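Local structure of endonuclease II (Enterobacteria phage t4, 2WSH) at residues I18-L23 / N60-I65; Y40-A45 / F99-C104; A47-L52 / E93-E98. The protein nicks and cleaves cytosine-containing host DNA as a sequence-specific, magnesium-dependent GIY-YIG endonuclease, freeing host nucleotides for phage DNA synthesis. The protein carries 1 engineered substitution. All coordinates share one frame; numbering follows the deposited sequence.

Contact 1. Residues I18-L23 / N60-I65; sequences IKYTEL and NLRKRI. With PO4 (phosphate ion), chain E.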
loop_
_atom_site.group_PDB
_atom_site.type_symbol
_atom_site.label_atom_id
_atom_site.label_comp_id
_atom_site.label_asym_id
_atom_site.label_seq_id
_atom_site.Cartn_x
_atom_site.Cartn_y
_atom_site.Cartn_z
ATOM N N ILE A 18 -16.487 17.154 1.501
ATOM C CA ILE A 18 -17.916 17.230 1.745
ATOM C C ILE A 18 -18.172 18.151 2.932
ATOM O O ILE A 18 -17.507 18.041 3.963
ATOM C CB ILE A 18 -18.503 15.837 1.997
ATOM C CG1 ILE A 18 -18.413 15.000 0.718
ATOM C CG2 ILE A 18 -19.945 15.933 2.471
ATOM C CD1 ILE A 18 -18.598 13.527 0.942
ATOM N N LYS A 19 -19.114 19.074 2.777
ATOM C CA LYS A 19 -19.429 20.009 3.849
ATOM C C LYS A 19 -19.887 19.266 5.090
ATOM O O LYS A 19 -20.795 18.436 5.035
ATOM C CB LYS A 19 -20.492 21.021 3.422
ATOM C CG LYS A 19 -21.042 21.823 4.589
ATOM C CD LYS A 19 -21.706 23.109 4.137
ATOM C CE LYS A 19 -22.256 23.870 5.331
ATOM N NZ LYS A 19 -22.875 25.164 4.941
ATOM N N TYR A 20 -19.249 19.569 6.211
ATOM C CA TYR A 20 -19.529 18.877 7.454
ATOM C C TYR A 20 -20.473 19.702 8.311
ATOM O O TYR A 20 -21.516 19.216 8.735
ATOM C CB TYR A 20 -18.227 18.589 8.201
ATOM C CG TYR A 20 -18.417 17.887 9.527
ATOM C CD1 TYR A 20 -18.895 16.584 9.588
ATOM C CD2 TYR A 20 -18.108 18.527 10.719
ATOM C CE1 TYR A 20 -19.066 15.943 10.805
ATOM C CE2 TYR A 20 -18.277 17.896 11.935
ATOM C CZ TYR A 20 -18.752 16.605 11.974
ATOM O OH TYR A 20 -18.912 15.983 13.191
ATOM N N THR A 21 -20.111 20.953 8.569
ATOM C CA THR A 21 -20.986 21.835 9.329
ATOM C C THR A 21 -20.654 23.304 9.121
ATOM O O THR A 21 -19.656 23.654 8.490
ATOM C CB THR A 21 -20.960 21.519 10.842
ATOM O OG1 THR A 21 -22.018 22.230 11.498
ATOM C CG2 THR A 21 -19.629 21.932 11.459
ATOM N N GLU A 22 -21.514 24.158 9.661
ATOM C CA GLU A 22 -21.333 25.597 9.593
ATOM C C GLU A 22 -21.436 26.141 11.009
ATOM O O GLU A 22 -22.174 25.600 11.830
ATOM C CB GLU A 22 -22.412 26.208 8.698
ATOM C CG GLU A 22 -22.430 27.725 8.646
ATOM C CD GLU A 22 -23.328 28.249 7.538
ATOM O OE1 GLU A 22 -23.619 27.482 6.598
ATOM O OE2 GLU A 22 -23.737 29.427 7.599
ATOM N N LEU A 23 -20.676 27.190 11.309
ATOM C CA LEU A 23 -20.767 27.830 12.616
ATOM C C LEU A 23 -21.610 29.095 12.515
ATOM O O LEU A 23 -21.544 29.812 11.519
ATOM C CB LEU A 23 -19.377 28.162 13.161
ATOM C CG LEU A 23 -18.447 26.982 13.431
ATOM C CD1 LEU A 23 -17.173 27.463 14.098
ATOM C CD2 LEU A 23 -19.141 25.942 14.294
ATOM N N ASN A 60 -10.681 12.855 14.990
ATOM C CA ASN A 60 -12.055 13.003 15.464
ATOM C C ASN A 60 -12.586 14.418 15.240
ATOM O O ASN A 60 -12.329 15.325 16.034
ATOM C CB ASN A 60 -12.125 12.636 16.950
ATOM C CG ASN A 60 -13.542 12.597 17.483
ATOM O OD1 ASN A 60 -14.435 13.275 16.975
ATOM N ND2 ASN A 60 -13.752 11.812 18.532
ATOM N N LEU A 61 -13.348 14.595 14.166
ATOM C CA LEU A 61 -13.739 15.931 13.718
ATOM C C LEU A 61 -14.764 16.616 14.618
ATOM O O LEU A 61 -14.692 17.828 14.841
ATOM C CB LEU A 61 -14.247 15.886 12.275
ATOM C CG LEU A 61 -14.535 17.238 11.623
ATOM C CD1 LEU A 61 -13.293 18.118 11.635
ATOM C CD2 LEU A 61 -15.046 17.043 10.201
ATOM N N ARG A 62 -15.721 15.851 15.133
ATOM C CA ARG A 62 -16.734 16.437 16.000
ATOM C C ARG A 62 -16.065 17.007 17.246
ATOM O O ARG A 62 -16.433 18.078 17.730
ATOM C CB ARG A 62 -17.812 15.414 16.377
ATOM C CG ARG A 62 -19.046 16.042 17.014
ATOM C CD ARG A 62 -20.152 15.026 17.235
ATOM N NE ARG A 62 -19.805 14.050 18.264
ATOM C CZ ARG A 62 -20.597 13.049 18.641
ATOM N NH1 ARG A 62 -21.784 12.890 18.073
ATOM N NH2 ARG A 62 -20.200 12.206 19.587
ATOM N N LYS A 63 -15.074 16.289 17.761
ATOM C CA LYS A 63 -14.329 16.767 18.920
ATOM C C LYS A 63 -13.531 18.033 18.614
ATOM O O LYS A 63 -13.535 18.977 19.403
ATOM C CB LYS A 63 -13.413 15.677 19.481
ATOM C CG LYS A 63 -14.018 14.916 20.653
ATOM C CD LYS A 63 -12.987 14.035 21.347
ATOM C CE LYS A 63 -11.898 14.865 22.017
ATOM N NZ LYS A 63 -10.994 14.023 22.851
ATOM N N ARG A 64 -12.859 18.047 17.466
ATOM C CA ARG A 64 -12.033 19.185 17.067
ATOM C C ARG A 64 -12.852 20.462 16.881
ATOM O O ARG A 64 -12.462 21.531 17.351
ATOM C CB ARG A 64 -11.262 18.866 15.783
ATOM C CG ARG A 64 -10.247 19.928 15.371
ATOM C CD ARG A 64 -9.086 20.013 16.356
ATOM N NE ARG A 64 -8.582 18.692 16.726
ATOM C CZ ARG A 64 -7.660 18.016 16.047
ATOM N NH1 ARG A 64 -7.123 18.524 14.947
ATOM N NH2 ARG A 64 -7.277 16.821 16.470
ATOM N N ILE A 65 -13.982 20.349 16.191
ATOM C CA ILE A 65 -14.850 21.496 15.964
ATOM C C ILE A 65 -15.403 22.027 17.282
ATOM O O ILE A 65 -15.394 23.235 17.527
ATOM C CB ILE A 65 -16.022 21.174 15.015
ATOM C CG1 ILE A 65 -15.502 20.612 13.688
ATOM C CG2 ILE A 65 -16.868 22.417 14.782
ATOM C CD1 ILE A 65 -14.224 21.249 13.224
HETATM P P PO4 E . -5.418 21.191 14.607
HETATM O O1 PO4 E . -5.002 21.511 13.191
HETATM O O2 PO4 E . -4.740 19.920 15.065
HETATM O O3 PO4 E . -5.057 22.318 15.548
HETATM O O4 PO4 E . -6.914 21.008 14.600
#
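Tyr20 reaches from strand 18-23 onto the first turn of helix 61-73, where Leu61 meets it over a ring face. With CG anti to the backbone N (chi1 179°), the ring is carried across toward the helix. Its CB already grazes Leu61 CD2 at 4.1 Å. Further along, CG and then CD2 sit beneath that same methyl, Tyr20 CD2 lying 3.4 Å from Leu61 CD2. The methyl stands 18° off the ring normal, a CH-pi contact displaced toward the rim. One atom on, Tyr20 CE2 comes 3.8 Å from Leu61 CG and 4.3 Å from Ile65 CG1, which approaches obliquely. At the tip, Tyr20 OH touches the aliphatic root of Arg62, 3.4 Å from Arg62 CB, and hydrogen-bonds to the carbonyl of Pro37. Beyond the ring, Leu23 CD2 packs at 4.2 Å on Ile65 CG2, and Thr21 adds its methyl to the same branch. Tyr20 and Thr21 form a classic beta bulge opposite Phe99, on the strand that flanks 18-23. The helix start is capped separately: Asn60 OD1 accepts from Lys63 N at 3.2 Å, with the donor well above the carbonyl plane. Arg64, in one of two conformers, gives NH1 to phosphate O4, at a doubtfully short 2.5 Å. No hydrogen bond joins strand to helix; their direct contact is apolar packing and a CH-pi contact.

Contact 2. Residues Y40-A45 / F99-C104; sequences YNVIYA and FYARQC. With PO4 (phosphate ion), chain E.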
loop_
_atom_site.group_PDB
_atom_site.type_symbol
_atom_site.label_atom_id
_atom_site.label_comp_id
_atom_site.label_asym_id
_atom_site.label_seq_id
_atom_site.Cartn_x
_atom_site.Cartn_y
_atom_site.Cartn_z
ATOM N N TYR A 40 -14.260 10.454 11.583
ATOM C CA TYR A 40 -12.929 10.169 12.100
ATOM C C TYR A 40 -11.889 10.100 10.991
ATOM O O TYR A 40 -12.201 9.747 9.855
ATOM C CB TYR A 40 -12.936 8.847 12.870
ATOM C CG TYR A 40 -14.069 8.715 13.862
ATOM C CD1 TYR A 40 -13.941 9.188 15.162
ATOM C CD2 TYR A 40 -15.269 8.116 13.499
ATOM C CE1 TYR A 40 -14.979 9.069 16.074
ATOM C CE2 TYR A 40 -16.312 7.993 14.403
ATOM C CZ TYR A 40 -16.161 8.469 15.688
ATOM O OH TYR A 40 -17.196 8.349 16.587
ATOM N N ASN A 41 -10.652 10.447 11.334
ATOM C CA ASN A 41 -9.522 10.251 10.432
ATOM C C ASN A 41 -9.670 11.015 9.116
ATOM O O ASN A 41 -9.696 10.417 8.042
ATOM C CB ASN A 41 -9.342 8.757 10.156
ATOM C CG ASN A 41 -7.949 8.411 9.677
ATOM O OD1 ASN A 41 -7.739 7.377 9.045
ATOM N ND2 ASN A 41 -6.984 9.276 9.979
ATOM N N VAL A 42 -9.765 12.338 9.197
ATOM C CA VAL A 42 -10.005 13.141 8.004
ATOM C C VAL A 42 -9.083 14.346 7.888
ATOM O O VAL A 42 -8.510 14.819 8.874
ATOM C CB VAL A 42 -11.451 13.683 7.967
ATOM C CG1 VAL A 42 -12.457 12.541 7.940
ATOM C CG2 VAL A 42 -11.696 14.595 9.159
ATOM N N ILE A 43 -8.952 14.836 6.662
ATOM C CA ILE A 43 -8.433 16.169 6.420
ATOM C C ILE A 43 -9.635 17.087 6.492
ATOM O O ILE A 43 -10.667 16.814 5.881
ATOM C CB ILE A 43 -7.802 16.285 5.026
ATOM C CG1 ILE A 43 -6.527 15.445 4.948
ATOM C CG2 ILE A 43 -7.523 17.746 4.679
ATOM C CD1 ILE A 43 -5.468 15.847 5.957
ATOM N N TYR A 44 -9.532 18.159 7.265
ATOM C CA TYR A 44 -10.625 19.114 7.297
ATOM C C TYR A 44 -10.208 20.463 6.743
ATOM O O TYR A 44 -9.032 20.813 6.743
ATOM C CB TYR A 44 -11.259 19.220 8.689
ATOM C CG TYR A 44 -10.444 19.921 9.755
ATOM C CD1 TYR A 44 -10.613 21.278 10.000
ATOM C CD2 TYR A 44 -9.545 19.219 10.548
ATOM C CE1 TYR A 44 -9.897 21.923 10.989
ATOM C CE2 TYR A 44 -8.818 19.859 11.540
ATOM C CZ TYR A 44 -9.003 21.211 11.754
ATOM O OH TYR A 44 -8.296 21.858 12.735
ATOM N N ALA A 45 -11.185 21.200 6.239
ATOM C CA ALA A 45 -10.923 22.489 5.638
ATOM C C ALA A 45 -11.832 23.518 6.281
ATOM O O ALA A 45 -13.025 23.280 6.464
ATOM C CB ALA A 45 -11.158 22.432 4.135
ATOM N N PHE A 99 -16.909 24.237 7.751
ATOM C CA PHE A 99 -15.942 23.156 7.827
ATOM C C PHE A 99 -16.288 22.084 6.804
ATOM O O PHE A 99 -17.435 21.642 6.725
ATOM C CB PHE A 99 -15.944 22.542 9.226
ATOM C CG PHE A 99 -15.311 23.410 10.268
ATOM C CD1 PHE A 99 -13.994 23.214 10.639
ATOM C CD2 PHE A 99 -16.030 24.427 10.873
ATOM C CE1 PHE A 99 -13.404 24.013 11.601
ATOM C CE2 PHE A 99 -15.443 25.232 11.830
ATOM C CZ PHE A 99 -14.129 25.024 12.194
ATOM N N TYR A 100 -15.294 21.679 6.022
ATOM C CA TYR A 100 -15.428 20.557 5.102
ATOM C C TYR A 100 -14.545 19.409 5.575
ATOM O O TYR A 100 -13.547 19.627 6.258
ATOM C CB TYR A 100 -15.001 20.963 3.695
ATOM C CG TYR A 100 -15.976 21.862 2.973
ATOM C CD1 TYR A 100 -16.711 21.392 1.890
ATOM C CD2 TYR A 100 -16.155 23.183 3.363
ATOM C CE1 TYR A 100 -17.600 22.211 1.219
ATOM C CE2 TYR A 100 -17.044 24.009 2.699
ATOM C CZ TYR A 100 -17.763 23.518 1.628
ATOM O OH TYR A 100 -18.647 24.334 0.963
ATOM N N ALA A 101 -14.902 18.187 5.200
ATOM C CA ALA A 101 -14.102 17.024 5.565
ATOM C C ALA A 101 -13.797 16.159 4.353
ATOM O O ALA A 101 -14.672 15.910 3.525
ATOM C CB ALA A 101 -14.809 16.210 6.628
ATOM N N ARG A 102 -12.552 15.700 4.261
ATOM C CA ARG A 102 -12.149 14.747 3.233
ATOM C C ARG A 102 -11.722 13.447 3.899
ATOM O O ARG A 102 -10.721 13.406 4.613
ATOM C CB ARG A 102 -11.012 15.311 2.384
ATOM C CG ARG A 102 -10.299 14.269 1.529
ATOM C CD ARG A 102 -9.205 14.904 0.671
ATOM N NE ARG A 102 -8.273 13.911 0.140
ATOM C CZ ARG A 102 -8.372 13.349 -1.061
ATOM N NH1 ARG A 102 -9.359 13.686 -1.880
ATOM N NH2 ARG A 102 -7.474 12.454 -1.447
ATOM N N GLN A 103 -12.492 12.387 3.681
ATOM C CA GLN A 103 -12.246 11.124 4.375
ATOM C C GLN A 103 -10.933 10.484 3.948
ATOM O O GLN A 103 -10.694 10.264 2.762
ATOM C CB GLN A 103 -13.401 10.146 4.157
ATOM C CG GLN A 103 -13.282 8.862 4.975
ATOM C CD GLN A 103 -13.342 9.105 6.473
ATOM O OE1 GLN A 103 -14.352 9.572 6.998
ATOM N NE2 GLN A 103 -12.261 8.775 7.170
ATOM N N CYS A 104 -10.082 10.194 4.925
ATOM C CA CYS A 104 -8.840 9.480 4.661
ATOM C C CYS A 104 -8.907 8.086 5.281
ATOM O O CYS A 104 -9.891 7.738 5.930
ATOM C CB CYS A 104 -7.637 10.260 5.198
ATOM S SG CYS A 104 -7.226 11.764 4.257
HETATM P P PO4 E . -5.418 21.191 14.607
HETATM O O1 PO4 E . -5.002 21.511 13.191
HETATM O O2 PO4 E . -4.740 19.920 15.065
HETATM O O3 PO4 E . -5.057 22.318 15.548
HETATM O O4 PO4 E . -6.914 21.008 14.600
HETATM O O HOH W 1 -15.227 8.488 9.483
#
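Val42-Ile43-Tyr44, probably the counterpart of the GIY element of this GIY-YIG nuclease, lies on strand 42-48, paired antiparallel with strand 97-111. Ile43 and Arg102 form a hydrogen-bonded pair, Arg102 N giving to Ile43 O at 2.7 Å; Ala45 and Tyr100 form the next, with Tyr100 N 2.8 Å from Ala45 O. Between them Tyr44 faces Ala101 in a non-hydrogen-bonded pair. Opposite Val42, Gln103 turns its amide to the loop that precedes strand 42-48: a bend at chi2 (64°) lets NE2 donate to Tyr40 O at 2.9 Å, almost straight along the C=O axis, and also to Cys104 O at 2.9 Å. The two acceptors lie close to the amide plane and fix its rotation, while a water links Gln103 OE1 to Tyr40 N. Farther along, Tyr44 and Phe99 run side by side, Tyr44 CD1 3.9 Å from Phe99 CD1 and at the edge of the phenylalanine ring. Tyr44 OH donates in its ring plane to O4 of a phosphate, at a doubtfully short 2.5 Å; Tyr54, from the YIG element, and Lys83 bind the same ion. The phosphate, probably from the crystallisation liquor, possibly mimics one of DNA; two motif tyrosines on adjoining antiparallel strands are typical of the GIY-YIG fold.

Contact 3. Residues A47-L52 / E93-E98; sequences AINDEL and EGSKVE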
loop_
_atom_site.group_PDB
_atom_site.type_symbol
_atom_site.label_atom_id
_atom_site.label_comp_id
_atom_site.label_asym_id
_atom_site.label_seq_id
_atom_site.Cartn_x
_atom_site.Cartn_y
_atom_site.Cartn_z
ATOM N N ALA A 47 -13.449 27.178 5.768
ATOM C CA ALA A 47 -13.749 28.131 4.704
ATOM C C ALA A 47 -14.476 29.343 5.259
ATOM O O ALA A 47 -15.411 29.210 6.047
ATOM C CB ALA A 47 -14.588 27.472 3.614
ATOM N N ILE A 48 -14.025 30.522 4.847
ATOM C CA ILE A 48 -14.628 31.781 5.261
ATOM C C ILE A 48 -15.126 32.497 4.012
ATOM O O ILE A 48 -14.341 32.825 3.120
ATOM C CB ILE A 48 -13.611 32.682 5.996
ATOM C CG1 ILE A 48 -12.938 31.923 7.145
ATOM C CG2 ILE A 48 -14.291 33.932 6.525
ATOM C CD1 ILE A 48 -13.874 31.572 8.288
ATOM N N ASN A 49 -16.431 32.726 3.945
ATOM C CA ASN A 49 -17.035 33.277 2.744
ATOM C C ASN A 49 -16.653 32.446 1.516
ATOM O O ASN A 49 -16.321 32.986 0.460
ATOM C CB ASN A 49 -16.643 34.746 2.582
ATOM C CG ASN A 49 -17.075 35.587 3.772
ATOM O OD1 ASN A 49 -18.117 35.331 4.377
ATOM N ND2 ASN A 49 -16.274 36.589 4.117
ATOM N N ASP A 50 -16.670 31.127 1.691
ATOM C CA ASP A 50 -16.397 30.176 0.612
ATOM C C ASP A 50 -14.923 30.088 0.216
ATOM O O ASP A 50 -14.585 29.443 -0.774
ATOM C CB ASP A 50 -17.249 30.504 -0.618
ATOM C CG ASP A 50 -18.734 30.442 -0.328
ATOM O OD1 ASP A 50 -19.187 29.428 0.242
ATOM O OD2 ASP A 50 -19.447 31.407 -0.673
ATOM N N GLU A 51 -14.047 30.724 0.987
ATOM C CA GLU A 51 -12.631 30.759 0.645
ATOM C C GLU A 51 -11.808 29.980 1.663
ATOM O O GLU A 51 -11.949 30.172 2.872
ATOM C CB GLU A 51 -12.139 32.200 0.501
ATOM C CG GLU A 51 -12.886 32.974 -0.581
ATOM C CD GLU A 51 -12.352 34.379 -0.792
ATOM O OE1 GLU A 51 -11.123 34.577 -0.686
ATOM O OE2 GLU A 51 -13.167 35.284 -1.074
ATOM N N LEU A 52 -10.969 29.079 1.164
ATOM C CA LEU A 52 -10.156 28.218 2.009
ATOM C C LEU A 52 -9.177 29.038 2.844
ATOM O O LEU A 52 -8.387 29.806 2.300
ATOM C CB LEU A 52 -9.379 27.228 1.141
ATOM C CG LEU A 52 -8.482 26.211 1.849
ATOM C CD1 LEU A 52 -9.329 25.245 2.652
ATOM C CD2 LEU A 52 -7.624 25.461 0.840
ATOM N N GLU A 93 -17.384 39.708 12.199
ATOM C CA GLU A 93 -17.467 40.485 10.967
ATOM C C GLU A 93 -18.654 40.035 10.116
ATOM O O GLU A 93 -18.863 40.531 9.009
ATOM C CB GLU A 93 -16.157 40.391 10.177
ATOM C CG GLU A 93 -15.045 41.273 10.734
ATOM C CD GLU A 93 -13.661 40.841 10.284
ATOM O OE1 GLU A 93 -13.525 39.710 9.773
ATOM O OE2 GLU A 93 -12.706 41.631 10.449
ATOM N N GLY A 94 -19.427 39.092 10.647
ATOM C CA GLY A 94 -20.636 38.617 9.995
ATOM C C GLY A 94 -20.399 37.666 8.835
ATOM O O GLY A 94 -21.282 37.458 8.004
ATOM N N SER A 95 -19.207 37.081 8.780
ATOM C CA SER A 95 -18.842 36.187 7.686
ATOM C C SER A 95 -19.397 34.780 7.882
ATOM O O SER A 95 -19.808 34.412 8.982
ATOM C CB SER A 95 -17.323 36.129 7.539
ATOM O OG SER A 95 -16.802 37.403 7.208
ATOM N N LYS A 96 -19.405 34.001 6.804
ATOM C CA LYS A 96 -19.847 32.612 6.862
ATOM C C LYS A 96 -18.658 31.698 7.134
ATOM O O LYS A 96 -17.647 31.782 6.444
ATOM C CB LYS A 96 -20.505 32.209 5.545
ATOM C CG LYS A 96 -21.228 30.871 5.605
ATOM C CD LYS A 96 -21.231 30.181 4.252
ATOM C CE LYS A 96 -21.531 31.159 3.130
ATOM N NZ LYS A 96 -21.260 30.566 1.787
ATOM N N VAL A 97 -18.786 30.822 8.127
ATOM C CA VAL A 97 -17.684 29.946 8.527
ATOM C C VAL A 97 -18.065 28.480 8.374
ATOM O O VAL A 97 -18.936 27.978 9.090
ATOM C CB VAL A 97 -17.270 30.189 9.994
ATOM C CG1 VAL A 97 -16.156 29.226 10.399
ATOM C CG2 VAL A 97 -16.846 31.636 10.204
ATOM N N GLU A 98 -17.401 27.792 7.452
ATOM C CA GLU A 98 -17.745 26.413 7.137
ATOM C C GLU A 98 -16.582 25.453 7.336
ATOM O O GLU A 98 -15.422 25.806 7.124
ATOM C CB GLU A 98 -18.244 26.310 5.693
ATOM C CG GLU A 98 -19.499 27.115 5.411
ATOM C CD GLU A 98 -19.864 27.118 3.939
ATOM O OE1 GLU A 98 -19.037 27.571 3.120
ATOM O OE2 GLU A 98 -20.980 26.671 3.602
HETATM O O HOH W 2 -17.579 29.828 4.076
#
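Ala47 and Glu98 face each other as a hydrogen-bonded antiparallel pair where the beta hairpin of strands 42-48 and 51-58, with its two-residue turn, meets the start of strand 97-111. Ala47 N gives to Glu98 O, and Glu98 N returns a bond to Ala47 O, each 2.8 Å long. The next pair, Ile48 with Val97, has no such bonds and meets through side chains that run alongside one another: Ile48 CD1 sits 3.5 Å from Val97 CG2, while the other branch, Ile48 CG2, rests on the CB of Ser95. Asn49 then grips 95-96. Its N donates to Lys96 O at 2.9 Å, and its OD1 accepts from Lys96 N at 3.1 Å, that donor tilted 33° from the carbonyl plane. Chi1 of -59°, with CG beside the backbone N, brings the amide to Ser95 and Lys96, where ND2 also makes a weak bond to Ser95 OG.

Behind this stands the type I' turn from Ile48 to Glu51, with positive phi at Asn49 and Asp50, as such a turn requires; from it both side chains reach 95-98. On the 93-98 side, a Schellman motif at Gly94 ends helix 82-92 and leads Ser95 to the turn; Ala90 of that helix touches both Ile48 and Val97. In one of two conformers of Asp50, OD1 takes Lys96 NZ at 2.8 Å from the syn side, 33° out of the carboxylate plane. The lysine probably eases the closeness of Asp50 OD1 to Glu98 OE1, as does Lys19, which bridges to Glu98 OE2 from strand 18-23. One water sits among these groups: it accepts from Asp50 N at 2.9 Å and lies 2.9 Å from Glu98 OE1.

In the fold
Starting at the N terminus, strand 18-23 comes first and contact 1 closes its loop when the chain reaches helix 61-73. Before that closure the chain has already laid down 40-45 and 47-52, whose partners arrive only on 93-104, so contact 1 crosses both contact 2 and contact 3. The centres of contacts 2 and 3 lie about 17 Å apart, on the same two strands, 42-48 and 97-111, and the loop of contact 3 lies wholly within that of contact 2. Strand 97-111 unites all three, running between 42-48 and 18-23; Ile65 CD1 of contact 1 packs on Phe99 of contact 2, and Lys19 reaches Glu98 of contact 3. Sheet, helix 61-73 and hairpin are thereby tied together.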